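Side-chain contact in RNA-dependent RNA polymerase (Farallon virus, PDB 6DX5), which probably acts as the viral RNA-directed RNA polymerase and is represented here by its OTU cysteine protease domain, a viral deubiquitinase: residues W143-N146 with K150-D153. Sequence-based numbering, arbitrary orientation.
Sequences WNVN and KVLD
Leu152 N gives its hydrogen to Asn144 O over 2.7 Å, the shortest bond between 143-146 and 150-153. One residue on, Asn144 N donates to Asp153 O at 3.0 Å; two residues of one strand, Leu152 and Asp153, are thus set against the single Asn144 of the other, which makes a classic beta bulge. Beyond it Val145 and Val151 form a non-hydrogen-bonded pair, and Val145 CA makes a CA-H...O contact with Lys150 O. That oxygen also accepts Asn146 N, at 3.0 Å, from a donor tilted 17° off the carbonyl plane.

On the face carrying Asn144 and Asp153, Asn144 OD1 lies 3.0 Å from Asp153 OD2, amide and carboxylate planes 71° apart. Both are acceptors, and each side chain is held elsewhere: Asn144 OD1 receives Gln155 NE2, and Asp153 OD1 makes a salt bridge to Arg170 of the second subunit. Asp153 CG sits between its backbone N and carbonyl carbon (chi1 48°), which brings the carboxylate in beside the amide.

Leu152 CD1 rests 3.8 Å from Val145 C, against the backbone. Val151 CG2 meets Trp143 CE3 obliquely at 3.9 Å; the far side of that indole bonds through NE1 to Asn167 OD1.

The contact lies at the turn end of the hairpin of strands 140-145 and 151-157, whose strands are central in the order of the mixed sheet, with 166-171 along the other edge of 140-145 and 13-16 beside 151-157.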
ATOM      1  N   TRP A 143       5.634  -0.188  11.334  1.00 20.45           N
ATOM      2  CA  TRP A 143       4.869   0.862  11.997  1.00 18.48           C
ATOM      3  C   TRP A 143       5.203   2.182  11.304  1.00 18.56           C
ATOM      4  O   TRP A 143       6.351   2.636  11.348  1.00 19.26           O
ATOM      5  CB  TRP A 143       5.215   0.953  13.494  1.00 18.95           C
ATOM      6  CG  TRP A 143       5.024  -0.285  14.301  1.00 23.07           C
ATOM      7  CD1 TRP A 143       5.890  -1.337  14.402  1.00 23.59           C
ATOM      8  CD2 TRP A 143       3.866  -0.632  15.077  1.00 20.63           C
ATOM      9  NE1 TRP A 143       5.359  -2.307  15.218  1.00 23.86           N
ATOM     10  CE2 TRP A 143       4.115  -1.901  15.638  1.00 21.60           C
ATOM     11  CE3 TRP A 143       2.654   0.015  15.361  1.00 24.27           C
ATOM     12  CZ2 TRP A 143       3.182  -2.563  16.465  1.00 38.15           C
ATOM     13  CZ3 TRP A 143       1.726  -0.633  16.207  1.00 28.98           C
ATOM     14  CH2 TRP A 143       1.988  -1.921  16.714  1.00 31.45           C
ATOM     15  N   ASN A 144       4.221   2.787  10.664  1.00 22.88           N
ATOM     16  CA  ASN A 144       4.435   4.068  10.021  1.00 20.34           C
ATOM     17  C   ASN A 144       4.121   5.157  11.038  1.00 27.49           C
ATOM     18  O   ASN A 144       2.987   5.245  11.531  1.00 24.58           O
ATOM     19  CB  ASN A 144       3.540   4.201   8.781  1.00 25.06           C
ATOM     20  CG  ASN A 144       3.737   3.059   7.801  1.00 30.96           C
ATOM     21  OD1 ASN A 144       2.875   2.170   7.676  1.00 35.66           O
ATOM     22  ND2 ASN A 144       4.888   3.022   7.175  1.00 28.94           N
ATOM     23  N   VAL A 145       5.081   6.020  11.307  1.00 28.72           N
ATOM     24  CA  VAL A 145       4.889   7.015  12.344  1.00 23.26           C
ATOM     25  C   VAL A 145       5.120   8.411  11.790  1.00 34.22           C
ATOM     26  O   VAL A 145       5.753   8.606  10.745  1.00 31.36           O
ATOM     27  CB  VAL A 145       5.826   6.748  13.510  1.00 24.52           C
ATOM     28  CG1 VAL A 145       5.579   5.358  14.061  1.00 21.43           C
ATOM     29  CG2 VAL A 145       7.275   6.969  13.030  1.00 27.76           C
ATOM     30  N   ASN A 146       4.605   9.407  12.521  1.00 28.48           N
ATOM     31  CA  ASN A 146       4.911  10.768  12.127  1.00 37.87           C
ATOM     32  C   ASN A 146       6.197  11.148  12.847  1.00 39.02           C
ATOM     33  O   ASN A 146       6.873  10.296  13.437  1.00 29.72           O
ATOM     34  CB  ASN A 146       3.738  11.704  12.413  1.00 53.91           C
ATOM     35  CG  ASN A 146       3.342  11.666  13.830  1.00 69.82           C
ATOM     36  OD1 ASN A 146       4.006  11.014  14.627  1.00 68.09           O
ATOM     37  ND2 ASN A 146       2.251  12.341  14.178  1.00 83.29           N
ATOM     38  N   LYS A 150       4.231   9.074  16.921  1.00 34.52           N
ATOM     39  CA  LYS A 150       2.843   8.600  17.001  1.00 35.93           C
ATOM     40  C   LYS A 150       2.494   7.829  15.742  1.00 30.56           C
ATOM     41  O   LYS A 150       2.812   8.273  14.625  1.00 29.86           O
ATOM     42  CB  LYS A 150       1.838   9.761  17.135  1.00 40.02           C
ATOM     43  CG  LYS A 150       1.953  10.711  18.307  1.00 56.76           C
ATOM     44  CD  LYS A 150       2.320  10.047  19.598  1.00 72.93           C
ATOM     45  CE  LYS A 150       3.775  10.159  19.817  1.00 81.62           C
ATOM     46  NZ  LYS A 150       4.409   9.246  20.760  1.00 82.02           N
ATOM     47  N   VAL A 151       1.813   6.691  15.924  1.00 28.74           N
ATOM     48  CA  VAL A 151       1.542   5.775  14.824  1.00 26.62           C
ATOM     49  C   VAL A 151       0.488   6.361  13.894  1.00 34.86           C
ATOM     50  O   VAL A 151      -0.559   6.858  14.343  1.00 36.85           O
ATOM     51  CB  VAL A 151       1.089   4.410  15.361  1.00 29.55           C
ATOM     52  CG1 VAL A 151       0.745   3.468  14.193  1.00 27.56           C
ATOM     53  CG2 VAL A 151       2.174   3.791  16.187  1.00 32.42           C
ATOM     54  N   LEU A 152       0.750   6.306  12.582  1.00 29.40           N
ATOM     55  CA  LEU A 152      -0.283   6.656  11.605  1.00 31.82           C
ATOM     56  C   LEU A 152      -1.058   5.406  11.185  1.00 29.16           C
ATOM     57  O   LEU A 152      -2.284   5.419  11.162  1.00 33.76           O
ATOM     58  CB  LEU A 152       0.336   7.325  10.366  1.00 37.17           C
ATOM     59  CG  LEU A 152       1.141   8.616  10.516  1.00 40.40           C
ATOM     60  CD1 LEU A 152       2.196   8.802   9.402  1.00 34.90           C
ATOM     61  CD2 LEU A 152       0.163   9.724  10.467  1.00 45.04           C
ATOM     62  N   ASP A 153      -0.353   4.336  10.821  1.00 28.04           N
ATOM     63  CA  ASP A 153      -0.986   3.037  10.616  1.00 34.94           C
ATOM     64  C   ASP A 153       0.123   1.998  10.626  1.00 32.27           C
ATOM     65  O   ASP A 153       1.306   2.329  10.770  1.00 28.14           O
ATOM     66  CB  ASP A 153      -1.824   2.988   9.329  1.00 34.87           C
ATOM     67  CG  ASP A 153      -1.076   3.538   8.125  1.00 40.22           C
ATOM     68  OD1 ASP A 153      -1.541   4.542   7.511  1.00 44.41           O
ATOM     69  OD2 ASP A 153      -0.002   2.966   7.812  1.00 44.46           O
TER